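Local coordinates for protein nidogen-1 (Mus musculus, PDB 1GL4) that forms part of basement membranes, binding tightly to laminin and also to collagen IV and perlecan, the last through this G2 fragment, and probably acts in cell-matrix contacts, at residues 85-90 with 271-276; 190-195 with 249-254; 205-210 with 223-228. All blocks are in the same frame, centred on the assembly; numbering follows the deposited sequence.

Contact 1 (85-90 with 271-276); sequences GRSYTA and LSNSIG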
loop_
_atom_site.group_PDB
_atom_site.type_symbol
_atom_site.label_atom_id
_atom_site.label_comp_id
_atom_site.label_asym_id
_atom_site.label_seq_id
_atom_site.Cartn_x
_atom_site.Cartn_y
_atom_site.Cartn_z
ATOM N N GLY A 85 -4.873 -7.508 3.992
ATOM C CA GLY A 85 -5.352 -6.654 2.920
ATOM C C GLY A 85 -5.192 -5.146 3.051
ATOM O O GLY A 85 -5.645 -4.406 2.172
ATOM N N ARG A 86 -4.554 -4.666 4.114
ATOM C CA ARG A 86 -4.392 -3.223 4.265
ATOM C C ARG A 86 -2.941 -2.761 4.105
ATOM O O ARG A 86 -2.043 -3.252 4.786
ATOM C CB ARG A 86 -4.946 -2.776 5.619
ATOM C CG ARG A 86 -5.139 -1.262 5.752
ATOM C CD ARG A 86 -6.095 -0.928 6.897
ATOM N NE ARG A 86 -6.246 0.513 7.107
ATOM C CZ ARG A 86 -6.821 1.353 6.250
ATOM N NH1 ARG A 86 -7.319 0.916 5.099
ATOM N NH2 ARG A 86 -6.893 2.645 6.551
ATOM N N SER A 87 -2.713 -1.819 3.193
ATOM C CA SER A 87 -1.365 -1.309 2.974
ATOM C C SER A 87 -1.250 0.118 3.491
ATOM O O SER A 87 -2.106 0.962 3.212
ATOM C CB SER A 87 -0.999 -1.357 1.486
ATOM O OG SER A 87 -1.845 -0.521 0.719
ATOM N N TYR A 88 -0.191 0.370 4.257
ATOM C CA TYR A 88 0.073 1.685 4.838
ATOM C C TYR A 88 1.373 2.219 4.243
ATOM O O TYR A 88 2.425 1.595 4.384
ATOM C CB TYR A 88 0.232 1.581 6.356
ATOM C CG TYR A 88 -0.924 0.935 7.094
ATOM C CD1 TYR A 88 -1.123 -0.445 7.051
ATOM C CD2 TYR A 88 -1.790 1.704 7.879
ATOM C CE1 TYR A 88 -2.152 -1.050 7.779
ATOM C CE2 TYR A 88 -2.821 1.110 8.611
ATOM C CZ TYR A 88 -2.994 -0.270 8.557
ATOM O OH TYR A 88 -4.003 -0.868 9.282
ATOM N N THR A 89 1.316 3.374 3.587
ATOM C CA THR A 89 2.514 3.936 2.968
ATOM C C THR A 89 2.863 5.338 3.469
ATOM O O THR A 89 1.983 6.184 3.649
ATOM C CB THR A 89 2.361 3.985 1.420
ATOM O OG1 THR A 89 2.140 2.661 0.916
ATOM C CG2 THR A 89 3.617 4.561 0.771
ATOM N N ALA A 90 4.155 5.566 3.702
ATOM C CA ALA A 90 4.653 6.864 4.161
ATOM C C ALA A 90 5.755 7.336 3.220
ATOM O O ALA A 90 6.654 6.569 2.865
ATOM C CB ALA A 90 5.198 6.756 5.577
ATOM N N LEU A 271 -4.982 2.061 2.393
ATOM C CA LEU A 271 -6.147 1.453 1.763
ATOM C C LEU A 271 -6.262 -0.064 1.960
ATOM O O LEU A 271 -5.263 -0.763 2.181
ATOM C CB LEU A 271 -6.207 1.800 0.265
ATOM C CG LEU A 271 -4.997 1.900 -0.666
ATOM C CD1 LEU A 271 -5.494 2.203 -2.087
ATOM C CD2 LEU A 271 -4.063 3.002 -0.221
ATOM N N SER A 272 -7.495 -0.556 1.887
ATOM C CA SER A 272 -7.787 -1.979 2.056
ATOM C C SER A 272 -8.106 -2.615 0.705
ATOM O O SER A 272 -8.827 -2.031 -0.105
ATOM C CB SER A 272 -8.948 -2.145 3.031
ATOM O OG SER A 272 -8.567 -1.669 4.315
ATOM N N ASN A 273 -7.588 -3.821 0.482
ATOM C CA ASN A 273 -7.747 -4.501 -0.805
ATOM C C ASN A 273 -8.111 -5.986 -0.775
ATOM O O ASN A 273 -7.617 -6.739 0.068
ATOM C CB ASN A 273 -6.436 -4.369 -1.592
ATOM C CG ASN A 273 -5.972 -2.940 -1.716
ATOM O OD1 ASN A 273 -6.151 -2.312 -2.755
ATOM N ND2 ASN A 273 -5.379 -2.409 -0.644
ATOM N N SER A 274 -8.960 -6.385 -1.725
ATOM C CA SER A 274 -9.386 -7.776 -1.920
ATOM C C SER A 274 -9.332 -8.050 -3.423
ATOM O O SER A 274 -9.711 -7.192 -4.221
ATOM C CB SER A 274 -10.819 -8.000 -1.428
ATOM O OG SER A 274 -10.862 -8.113 -0.014
ATOM N N ILE A 275 -8.861 -9.230 -3.814
ATOM C CA ILE A 275 -8.780 -9.572 -5.235
ATOM C C ILE A 275 -9.605 -10.835 -5.514
ATOM O O ILE A 275 -9.502 -11.831 -4.790
ATOM C CB ILE A 275 -7.296 -9.783 -5.679
ATOM C CG1 ILE A 275 -7.205 -9.870 -7.202
ATOM C CG2 ILE A 275 -6.724 -11.044 -5.062
ATOM C CD1 ILE A 275 -7.380 -8.549 -7.907
ATOM N N GLY A 276 -10.436 -10.783 -6.551
ATOM C CA GLY A 276 -11.272 -11.923 -6.883
ATOM C C GLY A 276 -11.971 -11.825 -8.229
ATOM O O GLY A 276 -11.561 -11.047 -9.091
#
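Arg86 and Ser272 face each other as an antiparallel non-hydrogen-bonded pair, CA to CA 4.2 Å, with the strands at 145°. Next to it, Ser87 and Leu271 form a hydrogen-bonded pair. Ser87 N reaches Leu271 O at 2.9 Å, and Leu271 N returns to Ser87 O at 3.2 Å. At the other end Gly85 O takes Asn273 N at 2.6 Å. Asn273 ND2 adds a weak second bond to the same oxygen at 3.5 Å. A CB on Gly85 would run into Asn273 O. Arg86 holds CG anti to its own N and extends as far as NE. The turn at chi4 (67°) brings Arg86 NH1 to Ser272 OG at 3.0 Å, with the hydroxyl 23° out of the guanidinium plane. The same NH1 also bonds Ser255 O, and NH2 bonds the backbone of another protein chain. A leucine in place of Arg86 would probably leave Ser272 OG and Ser255 O without this donor and lose one hydrogen bond to the partner chain. In the wall of the G2 beta-barrel, strand 266-276 is flanked by strand 248-261. Strand 86-92 meets the partner chain and pairs with strand 69-81, which carries the perlecan-binding residues His77 and Tyr79.

Contact 2 (190-195 with 249-254); sequences ELYHYS and QQLSVD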
loop_
_atom_site.group_PDB
_atom_site.type_symbol
_atom_site.label_atom_id
_atom_site.label_comp_id
_atom_site.label_asym_id
_atom_site.label_seq_id
_atom_site.Cartn_x
_atom_site.Cartn_y
_atom_site.Cartn_z
ATOM N N GLU A 190 -11.574 -1.956 -9.536
ATOM C CA GLU A 190 -10.734 -1.807 -10.730
ATOM C C GLU A 190 -10.569 -3.159 -11.394
ATOM O O GLU A 190 -10.443 -4.173 -10.709
ATOM C CB GLU A 190 -9.325 -1.327 -10.376
ATOM C CG GLU A 190 -9.159 0.113 -9.999
ATOM C CD GLU A 190 -7.684 0.466 -9.882
ATOM O OE1 GLU A 190 -6.981 -0.215 -9.104
ATOM O OE2 GLU A 190 -7.227 1.409 -10.568
ATOM N N LEU A 191 -10.543 -3.175 -12.723
ATOM C CA LEU A 191 -10.359 -4.426 -13.451
ATOM C C LEU A 191 -8.934 -4.527 -13.991
ATOM O O LEU A 191 -8.435 -3.606 -14.643
ATOM C CB LEU A 191 -11.364 -4.533 -14.600
ATOM C CG LEU A 191 -12.837 -4.570 -14.169
ATOM C CD1 LEU A 191 -13.734 -4.715 -15.395
ATOM C CD2 LEU A 191 -13.064 -5.728 -13.207
ATOM N N TYR A 192 -8.286 -5.650 -13.701
ATOM C CA TYR A 192 -6.922 -5.898 -14.145
ATOM C C TYR A 192 -6.943 -7.025 -15.176
ATOM O O TYR A 192 -7.278 -8.166 -14.851
ATOM C CB TYR A 192 -6.033 -6.277 -12.948
ATOM C CG TYR A 192 -5.700 -5.102 -12.040
ATOM C CD1 TYR A 192 -6.678 -4.509 -11.239
ATOM C CD2 TYR A 192 -4.420 -4.550 -12.030
ATOM C CE1 TYR A 192 -6.386 -3.376 -10.444
ATOM C CE2 TYR A 192 -4.116 -3.421 -11.249
ATOM C CZ TYR A 192 -5.104 -2.840 -10.461
ATOM O OH TYR A 192 -4.808 -1.718 -9.708
ATOM N N HIS A 193 -6.585 -6.686 -16.414
ATOM C CA HIS A 193 -6.567 -7.634 -17.531
ATOM C C HIS A 193 -5.186 -8.263 -17.744
ATOM O O HIS A 193 -4.183 -7.556 -17.850
ATOM C CB HIS A 193 -7.009 -6.919 -18.813
ATOM C CG HIS A 193 -8.336 -6.235 -18.692
ATOM N ND1 HIS A 193 -9.532 -6.924 -18.689
ATOM C CD2 HIS A 193 -8.653 -4.932 -18.503
ATOM C CE1 HIS A 193 -10.526 -6.075 -18.498
ATOM N NE2 HIS A 193 -10.021 -4.859 -18.381
ATOM N N TYR A 194 -5.152 -9.593 -17.818
ATOM C CA TYR A 194 -3.903 -10.334 -18.011
ATOM C C TYR A 194 -3.789 -10.957 -19.402
ATOM O O TYR A 194 -4.768 -11.480 -19.940
ATOM C CB TYR A 194 -3.781 -11.456 -16.971
ATOM C CG TYR A 194 -2.678 -12.451 -17.287
ATOM C CD1 TYR A 194 -1.342 -12.155 -17.011
ATOM C CD2 TYR A 194 -2.966 -13.657 -17.936
ATOM C CE1 TYR A 194 -0.320 -13.027 -17.378
ATOM C CE2 TYR A 194 -1.945 -14.538 -18.312
ATOM C CZ TYR A 194 -0.627 -14.214 -18.031
ATOM O OH TYR A 194 0.390 -15.057 -18.426
ATOM N N SER A 195 -2.579 -10.912 -19.961
ATOM C CA SER A 195 -2.294 -11.483 -21.274
ATOM C C SER A 195 -0.786 -11.590 -21.524
ATOM O O SER A 195 -0.080 -10.582 -21.595
ATOM C CB SER A 195 -2.935 -10.636 -22.381
ATOM O OG SER A 195 -2.556 -11.114 -23.661
ATOM N N GLN A 249 -9.283 -10.035 -13.530
ATOM C CA GLN A 249 -9.474 -10.142 -12.082
ATOM C C GLN A 249 -9.961 -8.788 -11.565
ATOM O O GLN A 249 -9.593 -7.744 -12.097
ATOM C CB GLN A 249 -8.165 -10.538 -11.383
ATOM C CG GLN A 249 -7.618 -11.906 -11.819
ATOM C CD GLN A 249 -6.355 -12.308 -11.076
ATOM O OE1 GLN A 249 -5.738 -13.332 -11.384
ATOM N NE2 GLN A 249 -5.965 -11.510 -10.094
ATOM N N GLN A 250 -10.789 -8.803 -10.528
ATOM C CA GLN A 250 -11.316 -7.556 -9.985
ATOM C C GLN A 250 -10.740 -7.189 -8.627
ATOM O O GLN A 250 -10.762 -7.993 -7.694
ATOM C CB GLN A 250 -12.843 -7.629 -9.890
ATOM C CG GLN A 250 -13.483 -6.433 -9.200
ATOM C CD GLN A 250 -14.994 -6.556 -9.108
ATOM O OE1 GLN A 250 -15.588 -6.259 -8.074
ATOM N NE2 GLN A 250 -15.618 -6.992 -10.192
ATOM N N LEU A 251 -10.216 -5.970 -8.528
ATOM C CA LEU A 251 -9.658 -5.480 -7.273
ATOM C C LEU A 251 -10.710 -4.591 -6.612
ATOM O O LEU A 251 -11.180 -3.620 -7.216
ATOM C CB LEU A 251 -8.383 -4.661 -7.518
ATOM C CG LEU A 251 -7.633 -4.178 -6.266
ATOM C CD1 LEU A 251 -6.866 -5.347 -5.660
ATOM C CD2 LEU A 251 -6.652 -3.048 -6.623
ATOM N N SER A 252 -11.087 -4.935 -5.384
ATOM C CA SER A 252 -12.068 -4.158 -4.627
ATOM C C SER A 252 -11.307 -3.348 -3.573
ATOM O O SER A 252 -10.585 -3.913 -2.742
ATOM C CB SER A 252 -13.086 -5.094 -3.966
ATOM O OG SER A 252 -13.824 -5.804 -4.956
ATOM N N VAL A 253 -11.468 -2.028 -3.621
ATOM C CA VAL A 253 -10.768 -1.123 -2.711
ATOM C C VAL A 253 -11.707 -0.335 -1.808
ATOM O O VAL A 253 -12.750 0.141 -2.256
ATOM C CB VAL A 253 -9.919 -0.108 -3.509
ATOM C CG1 VAL A 253 -9.119 0.773 -2.557
ATOM C CG2 VAL A 253 -8.994 -0.844 -4.475
ATOM N N ASP A 254 -11.324 -0.187 -0.542
ATOM C CA ASP A 254 -12.130 0.568 0.412
ATOM C C ASP A 254 -11.290 1.107 1.571
ATOM O O ASP A 254 -10.095 0.841 1.656
ATOM C CB ASP A 254 -13.265 -0.302 0.963
ATOM C CG ASP A 254 -12.818 -1.185 2.112
ATOM O OD1 ASP A 254 -11.923 -2.033 1.918
ATOM O OD2 ASP A 254 -13.364 -1.021 3.220
#
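Tyr192 turns CG anti to its carbonyl carbon (chi1 -73°), and Leu251 turns CG anti to its backbone N (chi1 -175°). The tyrosine ring is thereby brought across the leucine side chain. Tyr192 CE1 lies 3.8 Å from Leu251 CB. The phenol end rests on the CD2 branch, with Tyr192 OH 3.8 Å from Leu251 CD2. Glu190 runs beside Leu251, pointing the same way, and its OE1 is also 3.8 Å from Leu251 CD2. The tyrosine hydroxyl gives a hydrogen bond to the acid, Tyr192 OH to Glu190 OE1 at 2.7 Å, and meets that oxygen from above the carboxylate plane, 43° out of it. This ties together two side chains that are two residues apart, on the same face of strand 190-195. The other carboxylate oxygen, Glu190 OE2, is salt-bridged to Arg205. That pairing would be expected to favour the charged acid.

The fold is the GFP-like barrel of the nidogen G2 domain, with a helix inside the strand wall. Tyr192 stacks on Trp114 of helix 107-115, so this face looks inward. Two antiparallel hydrogen-bonded pairs hold the strands. In one, Glu190 O accepts Leu251 N at 2.8 Å and Glu190 N bonds Leu251 O. In the other, Tyr192 N points almost straight at Gln249 O at 2.9 Å, and Gln249 N bonds Tyr192 O. Between them is the non-hydrogen-bonded pair of Leu191 and Gln250, whose side chains lie on the other face of the sheet. There Leu191 CD2 packs on Gln250 CB at 3.8 Å, and Val278 touches both residues. Gln249 sends its amide to the inward face, where NE2 bonds Lys124 O and the side chain touches Ile275 of strand 266-276.

Contact 3 (205-210 with 223-228); sequences REYTVM and HIYQWR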
loop_
_atom_site.group_PDB
_atom_site.type_symbol
_atom_site.label_atom_id
_atom_site.label_comp_id
_atom_site.label_asym_id
_atom_site.label_seq_id
_atom_site.Cartn_x
_atom_site.Cartn_y
_atom_site.Cartn_z
ATOM N N ARG A 205 -12.156 7.835 -12.127
ATOM C CA ARG A 205 -12.778 8.016 -10.819
ATOM C C ARG A 205 -12.848 9.479 -10.392
ATOM O O ARG A 205 -12.233 10.351 -11.004
ATOM C CB ARG A 205 -11.987 7.247 -9.747
ATOM C CG ARG A 205 -11.734 5.787 -10.051
ATOM C CD ARG A 205 -11.288 5.038 -8.793
ATOM N NE ARG A 205 -9.883 5.240 -8.440
ATOM C CZ ARG A 205 -8.862 4.611 -9.022
ATOM N NH1 ARG A 205 -9.080 3.738 -10.001
ATOM N NH2 ARG A 205 -7.622 4.821 -8.597
ATOM N N GLU A 206 -13.592 9.744 -9.325
ATOM C CA GLU A 206 -13.705 11.103 -8.821
ATOM C C GLU A 206 -13.160 11.162 -7.396
ATOM O O GLU A 206 -13.070 10.142 -6.710
ATOM C CB GLU A 206 -15.168 11.571 -8.843
ATOM C CG GLU A 206 -16.048 10.936 -7.783
ATOM C CD GLU A 206 -17.430 11.576 -7.688
ATOM O OE1 GLU A 206 -18.135 11.300 -6.693
ATOM O OE2 GLU A 206 -17.814 12.345 -8.598
ATOM N N TYR A 207 -12.779 12.360 -6.967
ATOM C CA TYR A 207 -12.270 12.576 -5.622
ATOM C C TYR A 207 -12.792 13.929 -5.154
ATOM O O TYR A 207 -13.102 14.805 -5.971
ATOM C CB TYR A 207 -10.735 12.530 -5.607
ATOM C CG TYR A 207 -10.050 13.538 -6.505
ATOM C CD1 TYR A 207 -9.655 14.778 -6.014
ATOM C CD2 TYR A 207 -9.807 13.254 -7.849
ATOM C CE1 TYR A 207 -9.031 15.716 -6.838
ATOM C CE2 TYR A 207 -9.191 14.189 -8.684
ATOM C CZ TYR A 207 -8.810 15.415 -8.173
ATOM O OH TYR A 207 -8.240 16.359 -8.996
ATOM N N THR A 208 -12.911 14.095 -3.846
ATOM C CA THR A 208 -13.430 15.337 -3.293
ATOM C C THR A 208 -12.377 16.146 -2.562
ATOM O O THR A 208 -11.584 15.593 -1.803
ATOM C CB THR A 208 -14.578 15.055 -2.312
ATOM O OG1 THR A 208 -15.630 14.371 -2.996
ATOM C CG2 THR A 208 -15.123 16.366 -1.722
ATOM N N VAL A 209 -12.377 17.457 -2.797
ATOM C CA VAL A 209 -11.441 18.365 -2.139
ATOM C C VAL A 209 -12.174 19.227 -1.109
ATOM O O VAL A 209 -13.101 19.965 -1.450
ATOM C CB VAL A 209 -10.751 19.314 -3.146
ATOM C CG1 VAL A 209 -9.834 20.278 -2.405
ATOM C CG2 VAL A 209 -9.955 18.513 -4.168
ATOM N N MET A 210 -11.762 19.119 0.151
ATOM C CA MET A 210 -12.356 19.908 1.226
ATOM C C MET A 210 -11.434 21.096 1.513
ATOM O O MET A 210 -10.231 20.922 1.733
ATOM C CB MET A 210 -12.521 19.057 2.485
ATOM C CG MET A 210 -13.469 17.880 2.325
ATOM S SD MET A 210 -13.636 16.927 3.859
ATOM C CE MET A 210 -14.874 17.918 4.729
ATOM N N HIS A 223 -13.674 16.412 -8.380
ATOM C CA HIS A 223 -12.905 16.456 -9.614
ATOM C C HIS A 223 -12.717 15.021 -10.095
ATOM O O HIS A 223 -12.851 14.081 -9.315
ATOM C CB HIS A 223 -11.566 17.157 -9.365
ATOM C CG HIS A 223 -11.719 18.568 -8.881
ATOM N ND1 HIS A 223 -12.091 19.603 -9.712
ATOM C CD2 HIS A 223 -11.642 19.095 -7.635
ATOM C CE1 HIS A 223 -12.243 20.706 -8.998
ATOM N NE2 HIS A 223 -11.979 20.424 -7.735
ATOM N N ILE A 224 -12.419 14.858 -11.378
ATOM C CA ILE A 224 -12.271 13.528 -11.964
ATOM C C ILE A 224 -10.912 13.303 -12.613
ATOM O O ILE A 224 -10.343 14.218 -13.202
ATOM C CB ILE A 224 -13.329 13.307 -13.073
ATOM C CG1 ILE A 224 -14.723 13.625 -12.540
ATOM C CG2 ILE A 224 -13.257 11.870 -13.598
ATOM C CD1 ILE A 224 -15.766 13.817 -13.635
ATOM N N TYR A 225 -10.388 12.086 -12.495
ATOM C CA TYR A 225 -9.132 11.749 -13.158
ATOM C C TYR A 225 -9.157 10.323 -13.679
ATOM O O TYR A 225 -9.930 9.489 -13.203
ATOM C CB TYR A 225 -7.892 12.005 -12.270
ATOM C CG TYR A 225 -7.813 11.382 -10.879
ATOM C CD1 TYR A 225 -6.746 11.699 -10.042
ATOM C CD2 TYR A 225 -8.786 10.510 -10.391
ATOM C CE1 TYR A 225 -6.639 11.176 -8.762
ATOM C CE2 TYR A 225 -8.686 9.974 -9.096
ATOM C CZ TYR A 225 -7.604 10.319 -8.291
ATOM O OH TYR A 225 -7.483 9.830 -7.007
ATOM N N GLN A 226 -8.340 10.062 -14.693
ATOM C CA GLN A 226 -8.274 8.739 -15.294
ATOM C C GLN A 226 -6.905 8.115 -15.092
ATOM O O GLN A 226 -5.886 8.700 -15.466
ATOM C CB GLN A 226 -8.560 8.809 -16.799
ATOM C CG GLN A 226 -8.568 7.435 -17.473
ATOM C CD GLN A 226 -8.688 7.513 -18.987
ATOM O OE1 GLN A 226 -7.764 7.949 -19.674
ATOM N NE2 GLN A 226 -9.833 7.089 -19.511
ATOM N N TRP A 227 -6.894 6.926 -14.498
ATOM C CA TRP A 227 -5.656 6.192 -14.263
ATOM C C TRP A 227 -5.462 5.110 -15.326
ATOM O O TRP A 227 -6.386 4.357 -15.634
ATOM C CB TRP A 227 -5.670 5.553 -12.872
ATOM C CG TRP A 227 -5.370 6.536 -11.802
ATOM C CD1 TRP A 227 -6.260 7.348 -11.156
ATOM C CD2 TRP A 227 -4.072 6.900 -11.325
ATOM N NE1 TRP A 227 -5.592 8.201 -10.310
ATOM C CE2 TRP A 227 -4.248 7.949 -10.394
ATOM C CE3 TRP A 227 -2.775 6.446 -11.597
ATOM C CZ2 TRP A 227 -3.171 8.553 -9.733
ATOM C CZ3 TRP A 227 -1.702 7.049 -10.940
ATOM C CH2 TRP A 227 -1.909 8.090 -10.021
ATOM N N ARG A 228 -4.261 5.049 -15.887
ATOM C CA ARG A 228 -3.932 4.067 -16.919
ATOM C C ARG A 228 -2.595 3.427 -16.537
ATOM O O ARG A 228 -1.634 4.139 -16.268
ATOM C CB ARG A 228 -3.804 4.767 -18.279
ATOM C CG ARG A 228 -5.038 5.572 -18.700
ATOM C CD ARG A 228 -4.857 6.219 -20.083
ATOM N NE ARG A 228 -3.814 7.245 -20.093
ATOM C CZ ARG A 228 -3.961 8.474 -19.603
ATOM N NH1 ARG A 228 -5.114 8.852 -19.059
ATOM N NH2 ARG A 228 -2.950 9.330 -19.650
HETATM O O HOH W 1 -8.581 7.319 -6.498
#
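Arg205 pairs with Tyr225, and Tyr207 with His223, in the beta hairpin of strands 198-210 and 221-232, part of the wall of the GFP-like G2 barrel. Both pairs are hydrogen-bonded in both directions, for example Tyr225 N to Arg205 O at 2.9 Å and His223 N to Tyr207 O at 3.0 Å. Glu206 and Ile224 form the non-hydrogen-bonded pair between them, on the opposite face of the sheet.

Tyr207, His223 and Tyr225 make an aromatic cluster. The Tyr207 and Tyr225 rings are inclined at 48°, with Tyr207 CD2 standing 3.6 Å above the centre of the Tyr225 ring. Trp227 NE1 sits over the other face of that ring, so Tyr225 is held from both sides. Trp227 CD1 in turn lies over the Arg205 guanidinium, the planes only 6° apart. Tyr207 CG lies between its backbone N and carbonyl carbon (chi1 58°), which leans the phenol over His223, with Tyr207 OH 3.4 Å from His223 CB. Val209 CG2 meets the edge of the imidazole, whose NE2 bonds His221.

Arg205 NH1 bonds Ser203 OG as well as the Glu190 carboxylate, and the guanidinium makes a cation-pi contact with Tyr188. Tyr225 OH bonds Pro104 O. A water links the strands as well: it accepts from Arg205 NE at 3.1 Å and donates to Tyr225 OH at 2.8 Å.

Overall arrangement
All three contacts join antiparallel strands in the wall of the G2 beta-barrel. Along the chain they nest: contact 3 inside the loop closed by contact 2, contact 2 inside that of contact 1. Strand 266-276 of contact 1 lies beside strand 248-261 of contact 2, with probable hydrogen bonds from Gln250 N to Gly276 O (2.8 Å) and from Ser252 N to Ser274 O (2.9 Å). Contacts 2 and 3 meet through Glu190 OE2 and Arg205 NH1, 3.0 Å apart. Contacts 1 and 3 do not touch: centres about 19 Å, nearest atoms about 7 Å apart. Contact 1 lies nearest the perlecan-binding residues: the Ser87 side chain is about 8 Å from that of Tyr79.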